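Local coordinates for protein dihydroneopterin triphosphate diphosphatase (Escherichia coli O157:H7, PDB 5U7F) that probably hydrolyses dihydroneopterin triphosphate to dihydroneopterin monophosphate and pyrophosphate for folate biosynthesis, and can also cleave nucleoside triphosphates such as dATP, at residues 5-17 / 38-52. Residues are numbered along the deposited sequence; the frame is centred on the assembly and turned at random.
Sequences VYKRPVSILVVIY and SVTGSVEEGETAPQA. With CO (cobalt (II) ion), chain F; SO4 (sulfate ion), chain C.
I12 pairs with G41 where strand 10-17 runs antiparallel to strand 39-42, in the mixed sheet of the Nudix fold, and its side chain reaches the Nudix box that G41 opens. I12 N donates to G41 O at 2.8 Å, and V14 N and V39 O repeat the bond further along. From I12 CB, 4.2 Å from G41 O, the side chain splits. I12 CG2 bears on V43 CG2 at 3.8 Å and on CB of A49, at the start of the Nudix helix. CG1, placed between the backbone N and carbonyl carbon (chi1 56°), passes G41 O and approaches A52. I12 CD1 ends 3.9 Å from G41 N. Helix 49-61 packs on the sheet face that carries I12 and V14, and the metal-binding E56 and E60 come close to strand 39-42. The R8 chain, bent at chi2 and chi3, brings its guanidinium edge to V43 O: R8 NE and NH2 reach V43 O at 2.8 and 2.9 Å in weak, bent bonds (127° and 123°). T40 O, 2.0 Å from a cobalt ion, shares the metal with E60, E117, two waters and a sulfate. That sulfate, probably from the crystallisation liquor, also accepts from S42 N through its O4 at 3.1 Å.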
loop_
_atom_site.group_PDB
_atom_site.type_symbol
_atom_site.label_atom_id
_atom_site.label_comp_id
_atom_site.label_asym_id
_atom_site.label_seq_id
_atom_site.Cartn_x
_atom_site.Cartn_y
_atom_site.Cartn_z
ATOM N N VAL A 5 12.933 -11.144 11.856
ATOM C CA VAL A 5 12.219 -10.600 13.023
ATOM C C VAL A 5 10.711 -10.552 12.754
ATOM O O VAL A 5 10.274 -10.642 11.604
ATOM C CB VAL A 5 12.726 -9.181 13.373
ATOM C CG1 VAL A 5 12.212 -8.148 12.337
ATOM C CG2 VAL A 5 12.343 -8.794 14.788
ATOM N N TYR A 6 9.914 -10.380 13.801
ATOM C CA TYR A 6 8.466 -10.305 13.635
ATOM C C TYR A 6 7.967 -8.979 13.062
ATOM O O TYR A 6 8.311 -7.891 13.532
ATOM C CB TYR A 6 7.791 -10.574 14.975
ATOM C CG TYR A 6 8.066 -11.964 15.482
ATOM C CD1 TYR A 6 8.130 -13.036 14.601
ATOM C CD2 TYR A 6 8.276 -12.208 16.828
ATOM C CE1 TYR A 6 8.381 -14.316 15.046
ATOM C CE2 TYR A 6 8.526 -13.491 17.289
ATOM C CZ TYR A 6 8.579 -14.539 16.392
ATOM O OH TYR A 6 8.825 -15.827 16.828
ATOM N N LYS A 7 7.137 -9.096 12.029
ATOM C CA LYS A 7 6.381 -7.974 11.510
ATOM C C LYS A 7 5.365 -7.489 12.571
ATOM O O LYS A 7 4.849 -8.296 13.353
ATOM C CB LYS A 7 5.638 -8.373 10.238
ATOM C CG LYS A 7 6.451 -8.404 8.961
ATOM C CD LYS A 7 5.523 -8.382 7.745
ATOM C CE LYS A 7 6.258 -7.909 6.492
ATOM N NZ LYS A 7 5.409 -7.051 5.621
ATOM N N ARG A 8 5.064 -6.198 12.605
ATOM C CA ARG A 8 4.055 -5.704 13.555
ATOM C C ARG A 8 2.662 -5.803 12.918
ATOM O O ARG A 8 2.514 -5.507 11.736
ATOM C CB ARG A 8 4.352 -4.262 13.968
ATOM C CG ARG A 8 5.719 -4.038 14.640
ATOM C CD ARG A 8 5.615 -3.199 15.941
ATOM N NE ARG A 8 4.780 -2.015 15.778
ATOM C CZ ARG A 8 3.509 -1.886 16.187
ATOM N NH1 ARG A 8 2.871 -2.874 16.828
ATOM N NH2 ARG A 8 2.860 -0.745 15.943
ATOM N N PRO A 9 1.635 -6.184 13.689
ATOM C CA PRO A 9 0.284 -6.323 13.122
ATOM C C PRO A 9 -0.526 -5.005 13.107
ATOM O O PRO A 9 -1.735 -5.010 13.291
ATOM C CB PRO A 9 -0.358 -7.338 14.039
ATOM C CG PRO A 9 0.291 -7.092 15.354
ATOM C CD PRO A 9 1.693 -6.699 15.071
ATOM N N VAL A 10 0.190 -3.905 12.912
ATOM C CA VAL A 10 -0.379 -2.582 12.707
ATOM C C VAL A 10 0.319 -2.045 11.466
ATOM O O VAL A 10 1.546 -1.969 11.415
ATOM C CB VAL A 10 -0.158 -1.655 13.922
ATOM C CG1 VAL A 10 -0.623 -0.220 13.620
ATOM C CG2 VAL A 10 -0.882 -2.180 15.139
ATOM N N SER A 11 -0.453 -1.734 10.442
ATOM C CA SER A 11 0.126 -1.391 9.146
ATOM C C SER A 11 -0.608 -0.216 8.486
ATOM O O SER A 11 -1.646 0.258 8.973
ATOM C CB SER A 11 0.098 -2.617 8.239
ATOM O OG SER A 11 -1.225 -2.885 7.797
ATOM N N ILE A 12 -0.020 0.252 7.402
ATOM C CA ILE A 12 -0.585 1.288 6.569
ATOM C C ILE A 12 -0.671 0.790 5.141
ATOM O O ILE A 12 0.038 -0.142 4.734
ATOM C CB ILE A 12 0.214 2.617 6.658
ATOM C CG1 ILE A 12 1.690 2.449 6.314
ATOM C CG2 ILE A 12 0.090 3.212 8.059
ATOM C CD1 ILE A 12 2.001 2.466 4.850
ATOM N N LEU A 13 -1.614 1.367 4.411
ATOM C CA LEU A 13 -1.804 1.113 2.989
ATOM C C LEU A 13 -1.815 2.473 2.314
ATOM O O LEU A 13 -2.514 3.362 2.779
ATOM C CB LEU A 13 -3.121 0.374 2.735
ATOM C CG LEU A 13 -3.672 0.370 1.304
ATOM C CD1 LEU A 13 -2.943 -0.672 0.557
ATOM C CD2 LEU A 13 -5.159 0.091 1.299
ATOM N N VAL A 14 -1.013 2.667 1.267
ATOM C CA VAL A 14 -1.043 3.924 0.517
ATOM C C VAL A 14 -1.438 3.638 -0.919
ATOM O O VAL A 14 -0.711 2.984 -1.690
ATOM C CB VAL A 14 0.308 4.673 0.549
ATOM C CG1 VAL A 14 0.190 5.981 -0.248
ATOM C CG2 VAL A 14 0.746 4.945 1.967
ATOM N N VAL A 15 -2.633 4.072 -1.281
ATOM C CA VAL A 15 -3.074 3.909 -2.650
ATOM C C VAL A 15 -2.515 5.053 -3.463
ATOM O O VAL A 15 -2.888 6.228 -3.286
ATOM C CB VAL A 15 -4.616 3.834 -2.756
ATOM C CG1 VAL A 15 -5.019 3.604 -4.165
ATOM C CG2 VAL A 15 -5.151 2.686 -1.903
ATOM N N ILE A 16 -1.584 4.687 -4.333
ATOM C CA ILE A 16 -0.960 5.604 -5.276
ATOM C C ILE A 16 -1.660 5.571 -6.632
ATOM O O ILE A 16 -1.913 4.522 -7.217
ATOM C CB ILE A 16 0.546 5.288 -5.451
ATOM C CG1 ILE A 16 1.259 5.472 -4.118
ATOM C CG2 ILE A 16 1.186 6.196 -6.521
ATOM C CD1 ILE A 16 2.735 5.213 -4.113
ATOM N N TYR A 17 -1.978 6.755 -7.148
ATOM C CA TYR A 17 -2.660 6.840 -8.425
ATOM C C TYR A 17 -2.325 8.148 -9.113
ATOM O O TYR A 17 -1.869 9.088 -8.496
ATOM C CB TYR A 17 -4.164 6.695 -8.268
ATOM C CG TYR A 17 -4.852 7.868 -7.580
ATOM C CD1 TYR A 17 -4.792 8.030 -6.206
ATOM C CD2 TYR A 17 -5.552 8.815 -8.322
ATOM C CE1 TYR A 17 -5.417 9.099 -5.578
ATOM C CE2 TYR A 17 -6.174 9.872 -7.719
ATOM C CZ TYR A 17 -6.105 10.025 -6.347
ATOM O OH TYR A 17 -6.743 11.076 -5.729
ATOM N N SER A 38 -0.949 -2.098 -3.756
ATOM C CA SER A 38 -0.430 -0.765 -3.513
ATOM C C SER A 38 0.657 -0.850 -2.408
ATOM O O SER A 38 1.035 -1.956 -1.964
ATOM C CB SER A 38 -1.581 0.193 -3.113
ATOM O OG SER A 38 -2.730 -0.015 -3.932
ATOM N N VAL A 39 1.222 0.285 -2.014
ATOM C CA VAL A 39 2.246 0.289 -0.970
ATOM C C VAL A 39 1.641 -0.083 0.399
ATOM O O VAL A 39 0.656 0.504 0.805
ATOM C CB VAL A 39 2.932 1.653 -0.906
ATOM C CG1 VAL A 39 3.772 1.813 0.336
ATOM C CG2 VAL A 39 3.805 1.845 -2.145
ATOM N N THR A 40 2.201 -1.089 1.074
ATOM C CA THR A 40 1.787 -1.418 2.454
ATOM C C THR A 40 3.040 -1.493 3.302
ATOM O O THR A 40 4.130 -1.691 2.780
ATOM C CB THR A 40 0.990 -2.747 2.579
ATOM O OG1 THR A 40 1.835 -3.862 2.279
ATOM C CG2 THR A 40 -0.220 -2.756 1.677
ATOM N N GLY A 41 2.900 -1.299 4.610
ATOM C CA GLY A 41 4.031 -1.465 5.497
ATOM C C GLY A 41 3.616 -1.400 6.944
ATOM O O GLY A 41 2.603 -0.767 7.258
ATOM N N SER A 42 4.396 -2.054 7.804
ATOM C CA SER A 42 4.178 -2.001 9.259
ATOM C C SER A 42 4.501 -0.633 9.849
ATOM O O SER A 42 5.442 0.037 9.425
ATOM C CB SER A 42 5.028 -3.058 9.978
ATOM O OG SER A 42 4.596 -4.371 9.685
ATOM N N VAL A 43 3.686 -0.224 10.824
ATOM C CA VAL A 43 3.963 0.934 11.666
ATOM C C VAL A 43 4.906 0.528 12.773
ATOM O O VAL A 43 4.546 -0.289 13.628
ATOM C CB VAL A 43 2.679 1.509 12.287
ATOM C CG1 VAL A 43 2.978 2.772 13.096
ATOM C CG2 VAL A 43 1.677 1.789 11.208
ATOM N N GLU A 44 6.103 1.099 12.782
ATOM C CA GLU A 44 7.104 0.720 13.776
ATOM C C GLU A 44 6.915 1.446 15.099
ATOM O O GLU A 44 6.279 2.489 15.174
ATOM C CB GLU A 44 8.510 0.995 13.254
ATOM C CG GLU A 44 8.833 0.262 11.950
ATOM C CD GLU A 44 8.767 -1.264 12.080
ATOM O OE1 GLU A 44 8.875 -1.775 13.213
ATOM O OE2 GLU A 44 8.609 -1.956 11.049
ATOM N N GLU A 45 7.503 0.889 16.144
ATOM C CA GLU A 45 7.371 1.461 17.476
ATOM C C GLU A 45 7.907 2.902 17.469
ATOM O O GLU A 45 8.951 3.200 16.888
ATOM C CB GLU A 45 8.101 0.597 18.516
ATOM C CG GLU A 45 7.207 0.181 19.699
ATOM C CD GLU A 45 7.722 -1.038 20.460
ATOM O OE1 GLU A 45 8.373 -0.853 21.518
ATOM O OE2 GLU A 45 7.442 -2.191 20.038
ATOM N N GLY A 46 7.161 3.802 18.089
ATOM C CA GLY A 46 7.556 5.195 18.136
ATOM C C GLY A 46 7.188 6.073 16.951
ATOM O O GLY A 46 7.385 7.277 17.032
ATOM N N GLU A 47 6.663 5.503 15.865
ATOM C CA GLU A 47 6.211 6.324 14.743
ATOM C C GLU A 47 4.687 6.273 14.591
ATOM O O GLU A 47 4.009 5.350 15.038
ATOM C CB GLU A 47 6.932 5.918 13.417
ATOM C CG GLU A 47 6.426 4.661 12.711
ATOM C CD GLU A 47 7.202 4.264 11.416
ATOM O OE1 GLU A 47 7.825 5.134 10.749
ATOM O OE2 GLU A 47 7.175 3.058 11.063
ATOM N N THR A 48 4.148 7.308 13.963
ATOM C CA THR A 48 2.723 7.384 13.726
ATOM C C THR A 48 2.409 6.770 12.384
ATOM O O THR A 48 3.309 6.567 11.600
ATOM C CB THR A 48 2.230 8.808 13.712
ATOM O OG1 THR A 48 2.818 9.500 12.587
ATOM C CG2 THR A 48 2.569 9.527 15.037
ATOM N N ALA A 49 1.121 6.548 12.120
ATOM C CA ALA A 49 0.683 5.990 10.860
ATOM C C ALA A 49 1.090 6.888 9.706
ATOM O O ALA A 49 1.633 6.400 8.742
ATOM C CB ALA A 49 -0.784 5.759 10.861
ATOM N N PRO A 50 0.839 8.204 9.796
ATOM C CA PRO A 50 1.320 9.026 8.678
ATOM C C PRO A 50 2.824 9.008 8.480
ATOM O O PRO A 50 3.262 9.119 7.333
ATOM C CB PRO A 50 0.889 10.439 9.042
ATOM C CG PRO A 50 -0.226 10.267 10.050
ATOM C CD PRO A 50 0.053 8.976 10.778
ATOM N N GLN A 51 3.604 8.938 9.548
ATOM C CA GLN A 51 5.056 8.831 9.383
ATOM C C GLN A 51 5.410 7.550 8.653
ATOM O O GLN A 51 6.300 7.516 7.793
ATOM C CB GLN A 51 5.771 8.882 10.729
ATOM C CG GLN A 51 5.903 10.284 11.354
ATOM C CD GLN A 51 6.202 10.249 12.851
ATOM O OE1 GLN A 51 6.213 9.186 13.471
ATOM N NE2 GLN A 51 6.434 11.425 13.448
ATOM N N ALA A 52 4.710 6.480 8.992
ATOM C CA ALA A 52 5.045 5.191 8.432
ATOM C C ALA A 52 4.716 5.184 6.938
ATOM O O ALA A 52 5.472 4.666 6.122
ATOM C CB ALA A 52 4.311 4.080 9.171
HETATM CO CO CO F . 5.405 -3.112 2.026
HETATM S S SO4 C . 6.518 -4.045 5.017
HETATM O O1 SO4 C . 5.242 -4.769 5.146
HETATM O O2 SO4 C . 7.588 -5.037 4.889
HETATM O O3 SO4 C . 6.468 -3.158 3.841
HETATM O O4 SO4 C . 6.767 -3.252 6.216
HETATM O O HOH W 1 -1.593 2.046 -5.603
HETATM O O HOH W 2 4.263 -4.697 3.002
HETATM O O HOH W 3 4.177 -2.912 0.224
#